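Local coordinates for cytoplasmic export protein 1 (Saccharomyces cerevisiae, PDB 3VWA) that binds tRNA and acts in its export from the nucleus, where it may collect tRNA from export receptors and deliver aminoacylated tRNA to the translation machinery, at residues D330-S333 / F338-G341; T439-S444 / A480-E485; N57-S62 / L74-S79; P93-W96 / S101-Q104; R380-F385 / P405-C410. All blocks are in the same frame, centred on the assembly; numbering follows the deposited sequence.

Interaction 1: residues D330-S333 / F338-G341; sequences DLTS and FPVG
Thr332, near the end of helix 321-335, meets Phe338 in the loop that follows, and the two side chains cross at about a right angle. The closest approach is CB of Thr332 to CE2 of Phe338, 3.7 Å, and CD2 of the same ring lies 3.8 Å from that CB, so two neighbouring ring carbons share the branch point of the threonine, which meets the ring obliquely. With chi1 at -66°, CG of Phe338 stands beside its own backbone N and opposite the carbonyl carbon, which swings the ring back toward the helix it has just left. Thr332 CG2, the other branch, rests 4.1 Å from CD of Pro339. The threonine hydroxyl is turned back into its helix, where OG1 bonds to Val328 O. Pro339 and Thr332 also both touch Ile289 of helix 283-303, and the Phe338 ring meets that of Phe342. Putting an alanine at Phe338 would probably uncover the CB side of Thr332 and take from Phe342 its aromatic neighbour. Because the hydroxyl is satisfied within the helix, the threonine offers mainly hydrocarbon to the loop, and the turn between helices 321-335 and 342-351 is held here by apolar packing.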
# COMPACT_ATOMS: atom_id res chain seq x y z
N ASP A 330 -2.45 7.58 2.94
CA ASP A 330 -1.02 7.40 3.25
C ASP A 330 -0.56 5.97 3.09
O ASP A 330 0.35 5.69 2.34
CB ASP A 330 -0.66 7.88 4.68
CG ASP A 330 0.85 7.72 5.00
OD1 ASP A 330 1.20 7.60 6.20
OD2 ASP A 330 1.71 7.74 4.08
N LEU A 331 -1.19 5.04 3.79
CA LEU A 331 -0.62 3.69 3.82
C LEU A 331 -0.80 2.93 2.51
O LEU A 331 0.03 2.08 2.19
CB LEU A 331 -1.18 2.88 4.98
CG LEU A 331 -0.77 3.37 6.37
CD1 LEU A 331 -1.45 2.47 7.37
CD2 LEU A 331 0.75 3.35 6.57
N THR A 332 -1.90 3.19 1.80
CA THR A 332 -2.18 2.54 0.50
C THR A 332 -1.12 3.01 -0.47
O THR A 332 -0.50 2.19 -1.15
CB THR A 332 -3.58 2.86 -0.12
OG1 THR A 332 -3.87 4.25 -0.01
CG2 THR A 332 -4.72 2.07 0.58
N SER A 333 -0.87 4.30 -0.49
CA SER A 333 0.16 4.86 -1.35
C SER A 333 1.53 4.29 -1.00
O SER A 333 2.24 3.81 -1.87
CB SER A 333 0.19 6.38 -1.29
OG SER A 333 1.40 6.88 -1.87
N PHE A 338 -4.15 -1.51 -2.69
CA PHE A 338 -5.41 -0.82 -2.75
C PHE A 338 -6.48 -1.87 -2.68
O PHE A 338 -6.47 -2.78 -3.49
CB PHE A 338 -5.51 -0.10 -4.11
CG PHE A 338 -4.50 0.99 -4.26
CD1 PHE A 338 -3.28 0.75 -4.89
CD2 PHE A 338 -4.74 2.23 -3.72
CE1 PHE A 338 -2.31 1.74 -4.96
CE2 PHE A 338 -3.80 3.24 -3.82
CZ PHE A 338 -2.57 2.98 -4.45
N PRO A 339 -7.38 -1.79 -1.70
CA PRO A 339 -8.34 -2.90 -1.54
C PRO A 339 -9.47 -2.85 -2.56
O PRO A 339 -9.75 -1.79 -3.11
CB PRO A 339 -8.92 -2.68 -0.13
CG PRO A 339 -8.73 -1.21 0.09
CD PRO A 339 -7.45 -0.83 -0.57
N VAL A 340 -10.11 -3.99 -2.79
CA VAL A 340 -11.29 -4.05 -3.65
C VAL A 340 -12.27 -2.99 -3.19
O VAL A 340 -12.62 -2.92 -2.04
CB VAL A 340 -11.88 -5.50 -3.71
CG1 VAL A 340 -13.32 -5.52 -4.22
CG2 VAL A 340 -11.03 -6.35 -4.62
N GLY A 341 -12.67 -2.13 -4.12
CA GLY A 341 -13.65 -1.10 -3.81
C GLY A 341 -13.05 0.22 -3.34
O GLY A 341 -13.79 1.16 -3.06

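Interaction 2: residues T439-S444 / A480-E485; sequences TVIIIS and ALYGLE
Ile441 sends its CD1 across to the ring of Tyr482, which it meets obliquely at CD2, 3.6 Å away. The isoleucine leaves its helix pointing past the partner, and CG1, beside the backbone N at chi1 -55°, brings the end of the chain back toward it. The residue before it, Val440, points toward the partner helix: its CG1 lies 4.1 Å from Ala480 N. Ala480 points its methyl away from the partner and touches Leu469 of helix 454-469, so it is met through its main chain. The segments 439-444 and 480-485, on helices 433-446 and 474-487, run nearly parallel, their axes 15° apart and 9.2 Å from each other at closest approach, as neighbouring helices on one layer of a HEAT-type solenoid do; they fall between the two assigned HEAT repeats. Farther along, Ser444 faces Gly483, OG to CA 3.9 Å, where a CB on the glycine would collide with that hydroxyl. The hydroxyl bonds to Val440 O at 2.8 Å, reaching it from the face opposite to that used by Ser444 N. With an alanine at Ser444, Val440 O would probably be left with the backbone donor alone of the two, and a small gap would open over Gly483 CA. Phe465 of helix 454-469 touches the same serine.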
# COMPACT_ATOMS: atom_id res chain seq x y z
N THR A 439 -5.78 31.89 -11.73
CA THR A 439 -6.54 31.50 -12.91
C THR A 439 -5.80 31.75 -14.22
O THR A 439 -5.83 30.91 -15.12
CB THR A 439 -7.92 32.21 -12.99
OG1 THR A 439 -8.70 31.85 -11.84
CG2 THR A 439 -8.69 31.75 -14.28
N VAL A 440 -5.16 32.91 -14.34
CA VAL A 440 -4.45 33.22 -15.59
C VAL A 440 -3.20 32.31 -15.82
O VAL A 440 -2.86 31.96 -16.98
CB VAL A 440 -4.21 34.77 -15.77
CG1 VAL A 440 -3.19 35.32 -14.78
CG2 VAL A 440 -3.78 35.11 -17.18
N ILE A 441 -2.55 31.94 -14.72
CA ILE A 441 -1.43 30.98 -14.67
C ILE A 441 -1.95 29.64 -15.15
O ILE A 441 -1.42 29.08 -16.10
CB ILE A 441 -0.82 30.88 -13.25
CG1 ILE A 441 -0.40 32.26 -12.75
CG2 ILE A 441 0.40 29.97 -13.19
CD1 ILE A 441 0.78 32.87 -13.50
N ILE A 442 -3.08 29.19 -14.58
CA ILE A 442 -3.62 27.86 -14.95
C ILE A 442 -4.06 27.82 -16.41
O ILE A 442 -3.87 26.78 -17.11
CB ILE A 442 -4.79 27.39 -14.00
CG1 ILE A 442 -4.33 27.15 -12.54
CG2 ILE A 442 -5.45 26.16 -14.52
CD1 ILE A 442 -2.96 26.44 -12.42
N ILE A 443 -4.72 28.90 -16.86
CA ILE A 443 -5.13 28.95 -18.24
C ILE A 443 -3.88 28.89 -19.20
O ILE A 443 -3.96 28.24 -20.23
CB ILE A 443 -5.92 30.22 -18.57
CG1 ILE A 443 -7.27 30.16 -17.88
CG2 ILE A 443 -6.02 30.41 -20.10
CD1 ILE A 443 -7.99 31.50 -17.89
N SER A 444 -2.78 29.58 -18.87
CA SER A 444 -1.58 29.52 -19.68
C SER A 444 -1.05 28.13 -19.72
O SER A 444 -0.74 27.59 -20.79
CB SER A 444 -0.50 30.39 -19.07
OG SER A 444 -0.95 31.70 -19.03
N ALA A 480 -0.45 38.17 -15.71
CA ALA A 480 -0.63 38.19 -17.16
C ALA A 480 0.72 38.36 -17.87
O ALA A 480 1.07 37.59 -18.76
CB ALA A 480 -1.59 39.29 -17.58
N LEU A 481 1.49 39.33 -17.42
CA LEU A 481 2.77 39.61 -18.05
C LEU A 481 3.63 38.38 -17.98
O LEU A 481 4.42 38.12 -18.89
CB LEU A 481 3.46 40.77 -17.37
CG LEU A 481 2.73 42.09 -17.47
CD1 LEU A 481 3.49 43.14 -16.67
CD2 LEU A 481 2.66 42.46 -18.94
N TYR A 482 3.50 37.64 -16.88
CA TYR A 482 4.31 36.42 -16.71
C TYR A 482 3.94 35.35 -17.76
O TYR A 482 4.79 34.76 -18.43
CB TYR A 482 4.10 35.85 -15.30
CG TYR A 482 4.81 34.52 -15.07
CD1 TYR A 482 6.21 34.47 -14.94
CD2 TYR A 482 4.09 33.31 -14.96
CE1 TYR A 482 6.87 33.28 -14.72
CE2 TYR A 482 4.75 32.09 -14.75
CZ TYR A 482 6.14 32.08 -14.63
OH TYR A 482 6.84 30.92 -14.41
N GLY A 483 2.65 35.08 -17.85
CA GLY A 483 2.17 34.10 -18.80
C GLY A 483 2.44 34.52 -20.21
O GLY A 483 2.61 33.67 -21.08
N LEU A 484 2.49 35.83 -20.47
CA LEU A 484 2.85 36.32 -21.83
C LEU A 484 4.32 36.11 -22.12
O LEU A 484 4.70 35.81 -23.28
CB LEU A 484 2.48 37.80 -21.99
CG LEU A 484 1.00 38.12 -22.22
CD1 LEU A 484 0.61 39.51 -21.74
CD2 LEU A 484 0.81 38.05 -23.73
N GLU A 485 5.16 36.25 -21.09
CA GLU A 485 6.59 35.99 -21.29
C GLU A 485 6.79 34.51 -21.64
O GLU A 485 7.46 34.17 -22.62
CB GLU A 485 7.39 36.36 -20.03
CG GLU A 485 8.90 36.14 -20.14
CD GLU A 485 9.55 36.22 -18.76
OE1 GLU A 485 9.28 37.18 -18.01
OE2 GLU A 485 10.29 35.32 -18.39

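Interaction 3: residues N57-S62 / L74-S79; sequences NAVHKS and LETFDS
The carboxylate of Asp78 is the flat group that touches across this contact: its OD2 lies 3.4 Å from CG1 of Val59, and the two side chains cross at a slant. The ring of His60, on the outer side of the helix, takes no part across the contact but accepts Lys61 NZ at ND1, in the ring plane. The same ammonium reaches Asn57 OD1, so one lysine joins two side chains of its own helix. The Phe77 ring, on the far side of the strand, packs edge-to-face with Phe11. Val59 has the largest share of the contact, through a single branch. With chi1 at 168°, CG1 lies opposite the backbone N and projects to the strand, where it meets OG1 of Thr76 at 3.7 Å as well as the aspartate. Thr76 has its methyl turned to the helix: CG2 is 4.0 Å from Val59 O and 4.1 Å from CB of Ser62. The hydroxyl of Ser62 is spent within the helix, bonding to Ala58 O from above the carbonyl plane. In topology this pair resembles the helix C and following strand of a protein kinase N-lobe. Helix 52-64 lies against the curled antiparallel sheet, with Ser62 on Ile86 of strand 85-89 and Ala58 on Trp26 of strand 26-33, while a classic beta bulge at Leu74 and Glu75 faces Val87.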
# COMPACT_ATOMS: atom_id res chain seq x y z
N ASN A 57 4.14 -38.77 6.81
CA ASN A 57 3.69 -38.25 8.10
C ASN A 57 3.24 -36.79 7.92
O ASN A 57 2.15 -36.42 8.39
CB ASN A 57 4.77 -38.41 9.17
CG ASN A 57 4.30 -37.97 10.55
OD1 ASN A 57 3.29 -38.47 11.06
ND2 ASN A 57 5.01 -37.03 11.15
N ALA A 58 4.05 -35.99 7.20
CA ALA A 58 3.68 -34.59 6.93
C ALA A 58 2.34 -34.49 6.25
O ALA A 58 1.52 -33.70 6.68
CB ALA A 58 4.72 -33.84 6.09
N VAL A 59 2.13 -35.21 5.15
CA VAL A 59 0.80 -35.28 4.56
C VAL A 59 -0.31 -35.59 5.57
O VAL A 59 -1.33 -34.91 5.59
CB VAL A 59 0.72 -36.32 3.42
CG1 VAL A 59 -0.75 -36.58 3.02
CG2 VAL A 59 1.53 -35.82 2.23
N HIS A 60 -0.09 -36.59 6.42
CA HIS A 60 -1.13 -37.06 7.33
C HIS A 60 -1.44 -36.01 8.39
O HIS A 60 -2.60 -35.66 8.66
CB HIS A 60 -0.68 -38.40 7.95
CG HIS A 60 -1.62 -38.93 9.01
ND1 HIS A 60 -1.25 -39.07 10.29
CD2 HIS A 60 -2.97 -39.30 8.93
CE1 HIS A 60 -2.30 -39.53 11.01
NE2 HIS A 60 -3.35 -39.66 10.17
N LYS A 61 -0.40 -35.46 8.98
CA LYS A 61 -0.60 -34.40 9.97
C LYS A 61 -1.26 -33.14 9.37
O LYS A 61 -2.15 -32.57 9.94
CB LYS A 61 0.70 -34.09 10.69
CG LYS A 61 1.22 -35.28 11.49
CD LYS A 61 0.12 -35.83 12.41
CE LYS A 61 0.61 -36.90 13.39
NZ LYS A 61 0.54 -38.26 12.79
N SER A 62 -0.85 -32.76 8.18
CA SER A 62 -1.55 -31.70 7.44
C SER A 62 -3.05 -31.97 7.37
O SER A 62 -3.84 -31.09 7.68
CB SER A 62 -1.00 -31.61 6.04
OG SER A 62 0.34 -31.23 6.14
N LEU A 74 -5.54 -26.92 2.56
CA LEU A 74 -6.79 -27.01 1.77
C LEU A 74 -7.01 -28.43 1.31
O LEU A 74 -8.11 -28.97 1.46
CB LEU A 74 -6.79 -26.03 0.59
CG LEU A 74 -7.30 -24.57 0.70
CD1 LEU A 74 -7.64 -24.11 2.11
CD2 LEU A 74 -6.25 -23.66 0.10
N GLU A 75 -5.97 -29.06 0.79
CA GLU A 75 -6.09 -30.43 0.33
C GLU A 75 -4.73 -31.11 0.25
O GLU A 75 -3.74 -30.42 0.06
CB GLU A 75 -6.74 -30.42 -1.07
CG GLU A 75 -7.53 -31.70 -1.37
CD GLU A 75 -8.15 -31.72 -2.76
OE1 GLU A 75 -8.61 -32.80 -3.14
OE2 GLU A 75 -8.17 -30.67 -3.46
N THR A 76 -4.69 -32.44 0.36
CA THR A 76 -3.47 -33.23 0.16
C THR A 76 -3.62 -34.32 -0.93
O THR A 76 -4.76 -34.78 -1.21
CB THR A 76 -2.97 -33.88 1.46
OG1 THR A 76 -3.90 -34.89 1.90
CG2 THR A 76 -2.80 -32.84 2.55
N PHE A 77 -2.47 -34.69 -1.53
CA PHE A 77 -2.35 -35.74 -2.58
C PHE A 77 -1.09 -36.57 -2.33
O PHE A 77 -0.02 -35.99 -2.18
CB PHE A 77 -2.20 -35.11 -3.96
CG PHE A 77 -3.27 -34.14 -4.28
CD1 PHE A 77 -4.45 -34.56 -4.90
CD2 PHE A 77 -3.15 -32.80 -3.89
CE1 PHE A 77 -5.46 -33.64 -5.16
CE2 PHE A 77 -4.15 -31.90 -4.14
CZ PHE A 77 -5.30 -32.31 -4.78
N ASP A 78 -1.21 -37.90 -2.28
CA ASP A 78 -0.04 -38.77 -2.02
C ASP A 78 -0.02 -40.08 -2.83
O ASP A 78 0.84 -40.94 -2.62
CB ASP A 78 0.11 -39.06 -0.51
CG ASP A 78 -1.15 -39.64 0.10
OD1 ASP A 78 -1.97 -40.20 -0.66
OD2 ASP A 78 -1.34 -39.50 1.33
N SER A 79 -0.98 -40.24 -3.73
CA SER A 79 -1.03 -41.43 -4.60
C SER A 79 0.19 -41.59 -5.49
O SER A 79 0.74 -42.68 -5.63
CB SER A 79 -2.27 -41.36 -5.47
OG SER A 79 -3.38 -41.46 -4.60

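Interaction 4: residues P93-W96 / S101-Q104; sequences PFPW and SLSQ
Phe94 and Leu102 approach each other from opposite directions, just beyond the strand that follows the N-lobe sheet of this kinase-like domain, a place that by topology probably corresponds to the hinge of active kinases. CD1 of Leu102 does the touching. It lies 3.8 Å from CZ of Phe94, the far end of the ring, and is oblique to it. Chi2 of 170° extends the leucine through CD1, carrying that methyl to the loop. Phe94 is likewise stretched away from its backbone, with CG opposite the N at chi1 -170°, and this takes the ring end over to the short helix. Beside it, CG of Pro95 reaches the same CD1 at 4.3 Å, so one methyl touches both the ring end and the CG of the proline. Pro95 is the centre of an inverse gamma turn, closed by a weak bond from Trp96 N to Phe94 O, which folds the chain so that residues 94 and 96 come together. All the contacts across the two segments are apolar. Beyond them, Phe94 packs edge-to-face with Trp144 and touches Leu198 of helix 186-198, and Trp96 NE1 bonds to Lys133 O. Over the centre of the Trp96 ring, on one face, sits CD2 of Phe94, 3.5 Å above the plane.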
# COMPACT_ATOMS: atom_id res chain seq x y z
N PRO A 93 7.23 -17.39 2.09
CA PRO A 93 8.26 -17.79 3.06
C PRO A 93 8.95 -16.57 3.68
O PRO A 93 9.16 -15.59 3.02
CB PRO A 93 9.23 -18.62 2.23
CG PRO A 93 9.04 -18.15 0.81
CD PRO A 93 7.64 -17.60 0.69
N PHE A 94 9.24 -16.63 4.96
CA PHE A 94 9.85 -15.55 5.65
C PHE A 94 11.08 -15.05 4.89
O PHE A 94 11.91 -15.85 4.50
CB PHE A 94 10.20 -16.01 7.05
CG PHE A 94 10.61 -14.91 7.94
CD1 PHE A 94 9.71 -14.33 8.80
CD2 PHE A 94 11.94 -14.46 7.94
CE1 PHE A 94 10.11 -13.30 9.63
CE2 PHE A 94 12.33 -13.48 8.78
CZ PHE A 94 11.40 -12.88 9.62
N PRO A 95 11.16 -13.74 4.65
CA PRO A 95 12.28 -13.14 3.88
C PRO A 95 13.50 -12.95 4.76
O PRO A 95 13.75 -11.87 5.31
CB PRO A 95 11.72 -11.81 3.39
CG PRO A 95 10.62 -11.48 4.33
CD PRO A 95 10.06 -12.78 4.84
N TRP A 96 14.23 -14.03 4.94
CA TRP A 96 15.47 -13.97 5.75
C TRP A 96 16.46 -13.04 5.15
O TRP A 96 17.13 -12.32 5.86
CB TRP A 96 16.06 -15.35 5.97
CG TRP A 96 15.20 -16.21 6.85
CD1 TRP A 96 14.31 -17.22 6.45
CD2 TRP A 96 15.09 -16.16 8.32
NE1 TRP A 96 13.70 -17.79 7.56
CE2 TRP A 96 14.11 -17.19 8.70
CE3 TRP A 96 15.68 -15.39 9.33
CZ2 TRP A 96 13.76 -17.42 10.01
CZ3 TRP A 96 15.32 -15.63 10.64
CH2 TRP A 96 14.38 -16.62 10.98
N SER A 101 16.31 -5.48 7.32
CA SER A 101 15.27 -4.48 7.35
C SER A 101 14.30 -4.69 8.47
O SER A 101 14.07 -3.75 9.20
CB SER A 101 14.51 -4.42 6.05
OG SER A 101 15.27 -3.68 5.13
N LEU A 102 13.74 -5.90 8.60
CA LEU A 102 12.59 -6.13 9.52
C LEU A 102 13.03 -5.99 10.96
O LEU A 102 12.25 -5.58 11.78
CB LEU A 102 12.01 -7.53 9.35
CG LEU A 102 11.45 -7.90 7.99
CD1 LEU A 102 11.20 -9.39 8.08
CD2 LEU A 102 10.18 -7.11 7.70
N SER A 103 14.30 -6.33 11.22
CA SER A 103 14.99 -6.19 12.52
C SER A 103 14.94 -4.77 13.02
O SER A 103 15.02 -4.53 14.21
CB SER A 103 16.48 -6.49 12.33
OG SER A 103 16.76 -7.82 12.62
N GLN A 104 14.86 -3.82 12.10
CA GLN A 104 14.75 -2.40 12.46
C GLN A 104 13.49 -2.04 13.24
O GLN A 104 13.49 -1.09 14.01
CB GLN A 104 14.90 -1.54 11.20
CG GLN A 104 16.33 -1.59 10.65
CD GLN A 104 16.68 -0.49 9.65
OE1 GLN A 104 15.82 0.27 9.21
NE2 GLN A 104 17.94 -0.43 9.26

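Interaction 5: residues R380-F385 / P405-C410; sequences RIYPHF and PCIVSC
Ile407 reaches from the end of helix 394-407 to two aromatic rings of helix 374-387, and its side chain can be followed outward atom by atom. CB points to the partner helix and carries two branches. CG2 stands beside the backbone N, opposite the carbonyl carbon, while CG1 is turned well past the usual staggered place, with chi1 at 92°, which suggests some strain where the helix itself is weakly bonded. CG1 meets CD1 of Tyr382 at 4.3 Å, obliquely to the ring. The tip, CD1, goes further and lies 3.6 Å from CE2 of Phe385 and 3.8 Å from CZ of that ring, so it spans one end of the phenyl group. The phenylalanine comes from the opposite direction, extended away from its backbone N with chi1 at 160°, and the carbonyl oxygen of Tyr382 lies in plane at its edge. The isoleucine thus sits across two rings that are one helical turn apart. Leu365 of helix 355-368 touches both Ile407 and Phe385, and Leu420 of helix 413-427 covers Tyr382, which closes the contact into buried hydrocarbon. Two consecutive helices running roughly antiparallel and packed through such apolar residues are the unit of a HEAT repeat, and these segments lie almost wholly in the first assigned one, residues 381-419.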
# COMPACT_ATOMS: atom_id res chain seq x y z
N ARG A 380 -16.31 9.56 -12.57
CA ARG A 380 -16.87 9.57 -11.24
C ARG A 380 -16.28 10.64 -10.30
O ARG A 380 -16.90 10.98 -9.31
CB ARG A 380 -16.71 8.18 -10.59
CG ARG A 380 -16.88 7.00 -11.54
CD ARG A 380 -16.64 5.65 -10.84
NE ARG A 380 -17.61 5.42 -9.74
CZ ARG A 380 -17.47 4.56 -8.73
NH1 ARG A 380 -16.39 3.77 -8.62
NH2 ARG A 380 -18.42 4.51 -7.79
N ILE A 381 -15.08 11.16 -10.61
CA ILE A 381 -14.37 12.03 -9.67
C ILE A 381 -14.45 13.49 -10.06
O ILE A 381 -14.77 14.33 -9.22
CB ILE A 381 -12.91 11.60 -9.46
CG1 ILE A 381 -12.85 10.13 -9.02
CG2 ILE A 381 -12.17 12.57 -8.51
CD1 ILE A 381 -13.52 9.83 -7.70
N TYR A 382 -14.17 13.80 -11.33
CA TYR A 382 -14.08 15.16 -11.79
C TYR A 382 -15.33 15.99 -11.53
O TYR A 382 -15.23 17.10 -11.05
CB TYR A 382 -13.76 15.20 -13.31
CG TYR A 382 -13.63 16.60 -13.86
CD1 TYR A 382 -12.52 17.35 -13.53
CD2 TYR A 382 -14.60 17.17 -14.69
CE1 TYR A 382 -12.34 18.62 -14.00
CE2 TYR A 382 -14.43 18.47 -15.18
CZ TYR A 382 -13.26 19.18 -14.82
OH TYR A 382 -12.92 20.45 -15.21
N PRO A 383 -16.52 15.46 -11.87
CA PRO A 383 -17.71 16.29 -11.72
C PRO A 383 -17.88 16.81 -10.29
O PRO A 383 -18.44 17.87 -10.10
CB PRO A 383 -18.86 15.32 -12.10
CG PRO A 383 -18.19 14.36 -13.03
CD PRO A 383 -16.86 14.12 -12.37
N HIS A 384 -17.40 16.09 -9.28
CA HIS A 384 -17.48 16.61 -7.89
C HIS A 384 -16.28 17.43 -7.61
O HIS A 384 -16.33 18.50 -6.96
CB HIS A 384 -17.58 15.45 -6.90
CG HIS A 384 -18.74 14.52 -7.18
ND1 HIS A 384 -18.57 13.23 -7.55
CD2 HIS A 384 -20.10 14.75 -7.15
CE1 HIS A 384 -19.77 12.67 -7.74
NE2 HIS A 384 -20.71 13.59 -7.50
N PHE A 385 -15.15 16.95 -8.10
CA PHE A 385 -13.92 17.67 -7.93
C PHE A 385 -14.08 19.15 -8.32
O PHE A 385 -13.70 20.07 -7.58
CB PHE A 385 -12.86 16.99 -8.76
CG PHE A 385 -11.68 17.87 -9.06
CD1 PHE A 385 -10.64 18.02 -8.13
CD2 PHE A 385 -11.63 18.57 -10.27
CE1 PHE A 385 -9.54 18.83 -8.41
CE2 PHE A 385 -10.53 19.36 -10.56
CZ PHE A 385 -9.51 19.50 -9.62
N PRO A 405 -4.34 21.29 -13.25
CA PRO A 405 -3.34 20.75 -14.15
C PRO A 405 -3.00 19.27 -13.93
O PRO A 405 -2.59 18.59 -14.86
CB PRO A 405 -2.11 21.60 -13.85
CG PRO A 405 -2.72 22.93 -13.52
CD PRO A 405 -3.86 22.54 -12.61
N CYS A 406 -3.11 18.78 -12.72
CA CYS A 406 -2.73 17.37 -12.44
C CYS A 406 -3.81 16.39 -12.91
O CYS A 406 -3.56 15.21 -13.12
CB CYS A 406 -2.55 17.18 -10.93
SG CYS A 406 -1.64 18.47 -10.04
N ILE A 407 -5.03 16.82 -13.07
CA ILE A 407 -5.98 15.79 -13.50
C ILE A 407 -6.45 15.95 -14.92
O ILE A 407 -7.17 15.12 -15.48
CB ILE A 407 -7.14 15.52 -12.47
CG1 ILE A 407 -8.37 16.36 -12.72
CG2 ILE A 407 -6.64 15.58 -11.00
CD1 ILE A 407 -8.12 17.84 -12.77
N VAL A 408 -5.99 17.01 -15.54
CA VAL A 408 -6.46 17.37 -16.85
C VAL A 408 -6.22 16.27 -17.90
O VAL A 408 -6.97 16.13 -18.88
CB VAL A 408 -5.84 18.73 -17.16
CG1 VAL A 408 -4.72 18.61 -18.15
CG2 VAL A 408 -6.89 19.73 -17.54
N SER A 409 -5.22 15.42 -17.70
CA SER A 409 -4.98 14.36 -18.73
C SER A 409 -5.94 13.19 -18.63
O SER A 409 -6.03 12.35 -19.54
CB SER A 409 -3.52 13.90 -18.77
OG SER A 409 -3.17 13.12 -17.67
N CYS A 410 -6.70 13.16 -17.55
CA CYS A 410 -7.82 12.25 -17.47
C CYS A 410 -9.07 12.65 -18.24
O CYS A 410 -9.91 11.79 -18.45
CB CYS A 410 -8.22 12.05 -16.00
SG CYS A 410 -6.92 11.36 -14.97

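In the fold
From the N terminus the contacts come strictly in series, and none nests in or crosses another. Interaction 3 closes an 11-residue connection between helix 52-64 and strand 73-77 in the small lobe of the kinase-like domain, and interaction 4 closes the short turn beyond its sheet, centres about 29 Å away. Interaction 1 closes the link between helices 321-335 and 342-351, near the middle of the chain. Interaction 5 joins consecutive helices 374-387 and 394-407, largely within the first assigned HEAT repeat, while interaction 2 spans a whole intervening helix. The last two touch, Ile442 CD1 lying 3.7 Å from Pro405 CG. Interactions 3 and 2 have centres about 71 Å apart, on opposite sides of the chain's centre.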